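PDB 2Q0X: paraflagellar rod component from Trypanosoma brucei, which is of unknown function but adopts an alpha/beta-hydrolase fold, so that a hydrolase-like activity is possible yet unproven. Local coordinates for residues F113-L125 / R191-A203. Sequence-based numbering, arbitrary orientation.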
loop_
_atom_site.group_PDB
_atom_site.type_symbol
_atom_site.label_atom_id
_atom_site.label_comp_id
_atom_site.label_asym_id
_atom_site.label_seq_id
_atom_site.Cartn_x
_atom_site.Cartn_y
_atom_site.Cartn_z
ATOM N N PHE A 113 11.153 14.356 -4.100
ATOM C CA PHE A 113 10.980 13.785 -5.411
ATOM C C PHE A 113 9.549 13.223 -5.493
ATOM O O PHE A 113 9.177 12.333 -4.740
ATOM C CB PHE A 113 12.060 12.704 -5.585
ATOM C CG PHE A 113 12.013 11.936 -6.883
ATOM C CD1 PHE A 113 12.570 10.671 -6.938
ATOM C CD2 PHE A 113 11.454 12.470 -8.045
ATOM C CE1 PHE A 113 12.545 9.917 -8.112
ATOM C CE2 PHE A 113 11.439 11.738 -9.232
ATOM C CZ PHE A 113 11.984 10.460 -9.261
ATOM N N ALA A 114 8.733 13.782 -6.379
ATOM C CA ALA A 114 7.374 13.280 -6.560
ATOM C C ALA A 114 7.154 12.905 -7.990
ATOM O O ALA A 114 7.626 13.580 -8.891
ATOM C CB ALA A 114 6.330 14.296 -6.131
ATOM N N THR A 115 6.445 11.793 -8.176
ATOM C CA THR A 115 5.945 11.380 -9.465
ATOM C C THR A 115 4.432 11.386 -9.427
ATOM O O THR A 115 3.823 11.251 -8.365
ATOM C CB THR A 115 6.427 9.954 -9.821
ATOM O OG1 THR A 115 6.116 9.052 -8.746
ATOM C CG2 THR A 115 7.926 9.952 -10.130
ATOM N N SER A 116 3.828 11.530 -10.605
ATOM C CA SER A 116 2.369 11.401 -10.767
ATOM C C SER A 116 1.581 12.393 -9.868
ATOM O O SER A 116 1.967 13.561 -9.749
ATOM C CB SER A 116 1.956 9.938 -10.524
ATOM O OG SER A 116 0.610 9.740 -10.876
ATOM N N THR A 117 0.508 11.939 -9.211
ATOM C CA THR A 117 -0.250 12.817 -8.298
ATOM C C THR A 117 0.441 13.107 -6.939
ATOM O O THR A 117 -0.107 13.846 -6.104
ATOM C CB THR A 117 -1.673 12.282 -8.069
ATOM O OG1 THR A 117 -1.630 11.025 -7.380
ATOM C CG2 THR A 117 -2.454 12.152 -9.425
ATOM N N GLY A 118 1.637 12.531 -6.723
ATOM C CA GLY A 118 2.475 12.861 -5.578
ATOM C C GLY A 118 2.907 14.312 -5.590
ATOM O O GLY A 118 3.130 14.918 -4.536
ATOM N N THR A 119 3.010 14.876 -6.791
ATOM C CA THR A 119 3.338 16.263 -6.952
ATOM C C THR A 119 2.346 17.214 -6.279
ATOM O O THR A 119 2.731 18.310 -5.864
ATOM C CB THR A 119 3.538 16.674 -8.433
ATOM O OG1 THR A 119 2.298 16.616 -9.113
ATOM C CG2 THR A 119 4.534 15.812 -9.136
ATOM N N GLN A 120 1.072 16.815 -6.211
ATOM C CA GLN A 120 0.063 17.571 -5.475
ATOM C C GLN A 120 0.472 17.811 -4.028
ATOM O O GLN A 120 0.185 18.874 -3.442
ATOM C CB GLN A 120 -1.246 16.799 -5.447
ATOM C CG GLN A 120 -2.438 17.609 -4.903
ATOM C CD GLN A 120 -3.743 16.887 -4.986
ATOM O OE1 GLN A 120 -3.787 15.661 -4.944
ATOM N NE2 GLN A 120 -4.843 17.649 -5.074
ATOM N N LEU A 121 1.077 16.785 -3.430
ATOM C CA LEU A 121 1.502 16.854 -2.050
ATOM C C LEU A 121 2.699 17.781 -1.886
ATOM O O LEU A 121 2.824 18.448 -0.876
ATOM C CB LEU A 121 1.829 15.456 -1.520
ATOM C CG LEU A 121 0.731 14.387 -1.678
ATOM C CD1 LEU A 121 1.074 13.176 -0.813
ATOM C CD2 LEU A 121 -0.654 14.929 -1.345
ATOM N N VAL A 122 3.580 17.822 -2.882
ATOM C CA VAL A 122 4.783 18.605 -2.774
ATOM C C VAL A 122 4.458 20.099 -2.742
ATOM O O VAL A 122 5.055 20.820 -1.950
ATOM C CB VAL A 122 5.809 18.246 -3.878
ATOM C CG1 VAL A 122 6.978 19.260 -3.922
ATOM C CG2 VAL A 122 6.338 16.830 -3.660
ATOM N N PHE A 123 3.507 20.558 -3.568
ATOM C CA PHE A 123 3.168 21.981 -3.607
ATOM C C PHE A 123 2.560 22.424 -2.284
ATOM O O PHE A 123 2.910 23.488 -1.752
ATOM C CB PHE A 123 2.247 22.333 -4.786
ATOM C CG PHE A 123 2.937 22.278 -6.130
ATOM C CD1 PHE A 123 3.891 23.227 -6.470
ATOM C CD2 PHE A 123 2.651 21.260 -7.045
ATOM C CE1 PHE A 123 4.534 23.183 -7.696
ATOM C CE2 PHE A 123 3.293 21.214 -8.273
ATOM C CZ PHE A 123 4.231 22.176 -8.600
ATOM N N GLU A 124 1.679 21.578 -1.751
ATOM C CA GLU A 124 1.074 21.762 -0.434
ATOM C C GLU A 124 2.113 21.749 0.692
ATOM O O GLU A 124 2.093 22.611 1.584
ATOM C CB GLU A 124 0.031 20.666 -0.218
ATOM C CG GLU A 124 -0.784 20.798 1.027
ATOM C CD GLU A 124 -1.613 22.063 1.071
ATOM O OE1 GLU A 124 -2.057 22.556 -0.007
ATOM O OE2 GLU A 124 -1.825 22.552 2.202
ATOM N N LEU A 125 3.030 20.786 0.635
ATOM C CA LEU A 125 4.149 20.707 1.576
ATOM C C LEU A 125 4.970 21.981 1.575
ATOM O O LEU A 125 5.176 22.569 2.611
ATOM C CB LEU A 125 5.095 19.531 1.260
ATOM C CG LEU A 125 4.929 18.240 2.070
ATOM C CD1 LEU A 125 5.898 17.143 1.588
ATOM C CD2 LEU A 125 5.139 18.522 3.512
ATOM N N ARG A 191 -9.139 13.131 -3.046
ATOM C CA ARG A 191 -7.881 13.794 -3.397
ATOM C C ARG A 191 -8.103 15.010 -4.315
ATOM O O ARG A 191 -7.420 16.014 -4.187
ATOM C CB ARG A 191 -6.874 12.797 -3.995
ATOM C CG ARG A 191 -6.145 11.977 -2.930
ATOM C CD ARG A 191 -5.101 12.817 -2.166
ATOM N NE ARG A 191 -4.065 13.375 -3.047
ATOM C CZ ARG A 191 -2.975 12.726 -3.460
ATOM N NH1 ARG A 191 -2.727 11.475 -3.082
ATOM N NH2 ARG A 191 -2.117 13.326 -4.275
ATOM N N LEU A 192 -9.091 14.935 -5.196
ATOM C CA LEU A 192 -9.412 16.056 -6.072
ATOM C C LEU A 192 -10.145 17.182 -5.317
ATOM O O LEU A 192 -9.951 18.376 -5.628
ATOM C CB LEU A 192 -10.236 15.581 -7.276
ATOM C CG LEU A 192 -9.505 14.888 -8.442
ATOM C CD1 LEU A 192 -10.491 14.159 -9.342
ATOM C CD2 LEU A 192 -8.672 15.916 -9.260
ATOM N N ALA A 193 -10.940 16.811 -4.308
ATOM C CA ALA A 193 -11.853 17.753 -3.630
ATOM C C ALA A 193 -11.174 18.834 -2.776
ATOM O O ALA A 193 -11.702 19.933 -2.623
ATOM C CB ALA A 193 -12.888 16.985 -2.786
ATOM N N GLY A 194 -10.004 18.535 -2.225
ATOM C CA GLY A 194 -9.286 19.509 -1.401
ATOM C C GLY A 194 -8.576 20.587 -2.186
ATOM O O GLY A 194 -8.006 21.503 -1.593
ATOM N N GLY A 195 -8.608 20.510 -3.514
ATOM C CA GLY A 195 -8.005 21.546 -4.345
ATOM C C GLY A 195 -6.558 21.225 -4.677
ATOM O O GLY A 195 -6.228 20.075 -4.994
ATOM N N GLY A 196 -5.709 22.252 -4.639
ATOM C CA GLY A 196 -4.315 22.127 -5.003
ATOM C C GLY A 196 -4.147 21.802 -6.470
ATOM O O GLY A 196 -5.027 22.093 -7.267
ATOM N N PHE A 197 -3.026 21.159 -6.814
ATOM C CA PHE A 197 -2.723 20.788 -8.203
ATOM C C PHE A 197 -2.344 19.314 -8.274
ATOM O O PHE A 197 -1.206 18.959 -7.928
ATOM C CB PHE A 197 -1.571 21.627 -8.747
ATOM C CG PHE A 197 -1.755 23.076 -8.543
ATOM C CD1 PHE A 197 -2.468 23.825 -9.456
ATOM C CD2 PHE A 197 -1.228 23.698 -7.424
ATOM C CE1 PHE A 197 -2.652 25.179 -9.260
ATOM C CE2 PHE A 197 -1.414 25.044 -7.218
ATOM C CZ PHE A 197 -2.128 25.792 -8.143
ATOM N N PRO A 198 -3.293 18.456 -8.699
ATOM C CA PRO A 198 -3.052 17.023 -8.719
ATOM C C PRO A 198 -1.763 16.619 -9.398
ATOM O O PRO A 198 -1.017 15.872 -8.825
ATOM C CB PRO A 198 -4.273 16.480 -9.472
ATOM C CG PRO A 198 -5.347 17.439 -9.132
ATOM C CD PRO A 198 -4.667 18.779 -9.136
ATOM N N THR A 199 -1.484 17.167 -10.583
ATOM C CA THR A 199 -0.298 16.798 -11.364
ATOM C C THR A 199 0.321 18.041 -11.982
ATOM O O THR A 199 -0.191 19.140 -11.834
ATOM C CB THR A 199 -0.674 15.821 -12.501
ATOM O OG1 THR A 199 -1.593 16.471 -13.403
ATOM C CG2 THR A 199 -1.314 14.526 -11.919
ATOM N N LEU A 200 1.438 17.850 -12.668
ATOM C CA LEU A 200 2.082 18.908 -13.425
ATOM C C LEU A 200 1.240 19.461 -14.575
ATOM O O LEU A 200 1.505 20.569 -15.046
ATOM C CB LEU A 200 3.418 18.425 -13.947
ATOM C CG LEU A 200 4.481 18.213 -12.871
ATOM C CD1 LEU A 200 5.811 17.993 -13.522
ATOM C CD2 LEU A 200 4.551 19.378 -11.918
ATOM N N GLN A 201 0.244 18.704 -15.054
ATOM C CA GLN A 201 -0.718 19.274 -16.005
ATOM C C GLN A 201 -1.356 20.547 -15.436
ATOM O O GLN A 201 -1.345 21.603 -16.070
ATOM C CB GLN A 201 -1.799 18.264 -16.372
ATOM C CG GLN A 201 -2.669 18.655 -17.571
ATOM C CD GLN A 201 -1.956 18.498 -18.892
ATOM O OE1 GLN A 201 -1.020 17.701 -19.006
ATOM N NE2 GLN A 201 -2.397 19.256 -19.914
ATOM N N GLU A 202 -1.907 20.452 -14.230
ATOM C CA GLU A 202 -2.581 21.604 -13.611
ATOM C C GLU A 202 -1.584 22.627 -13.043
ATOM O O GLU A 202 -1.796 23.834 -13.151
ATOM C CB GLU A 202 -3.524 21.130 -12.501
ATOM C CG GLU A 202 -4.676 20.235 -13.005
ATOM C CD GLU A 202 -4.449 18.751 -12.799
ATOM O OE1 GLU A 202 -3.278 18.292 -12.770
ATOM O OE2 GLU A 202 -5.466 18.030 -12.688
ATOM N N ALA A 203 -0.494 22.128 -12.458
ATOM C CA ALA A 203 0.496 22.984 -11.794
ATOM C C ALA A 203 1.358 23.798 -12.774
ATOM O O ALA A 203 1.726 24.921 -12.470
ATOM C CB ALA A 203 1.372 22.160 -10.889
HETATM O O HOH W 1 -0.671 10.740 -4.731
HETATM O O HOH W 2 1.114 19.082 -9.198
HETATM O O HOH W 3 -1.156 20.894 -4.618
#
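The sharp turn from strand 110-115 into helix 119-128, where alpha/beta hydrolases carry the nucleophile elbow, packs against the loop joining helices 189-193 and 200-209. S116 has positive phi (57°), as the elbow residue does in this fold, so it probably occupies that place; no catalytic role is established.

Q120 and R191 carry the polar part of the contact. The Q120 chain leaves the helix with CG opposite the backbone N (chi1 -170°) and stays extended, which carries the amide to R191. The side chains of Q120 and R191 run antiparallel past one another, their amide and guanidinium planes 40° apart. R191 grips OE1 of Q120 side-on with two nitrogens. NH2 of R191 lies 2.9 Å from OE1 of Q120, in the carbonyl plane and on a lone pair. NE of R191 is 3.0 Å from the same OE1 but comes from above that plane. NE2 of Q120 donates to O of R191 at 3.2 Å, and more weakly to O of G195. R191 NH2 also makes a weak bond to O of T117. L121 CD2 lies over one face of the guanidinium. NH1 of R191 forms a salt bridge with D90, and water 1 links it to OG1 of T117.

Further along, O of P198 receives a CA-H...O contact from T117 CA at 3.2 Å. Water 2 joins OG1 of T119 to O of F197. CG2 of T117 meets CG2 of T199 at 3.6 Å. At the N-cap of helix 200-209, E202 OE1 accepts from both N and OG1 of T199, and T199 OG1 weakly accepts from Q201 N: a capping box. Beyond it, CB of A203 lies 3.4 Å from CE2 of F123, and L200 CD2 sits at that ring's edge.

Both ends of the buried Q120 amide are satisfied from within 191-203, which holds its rotation. D90 probably helps to balance the charge of R191.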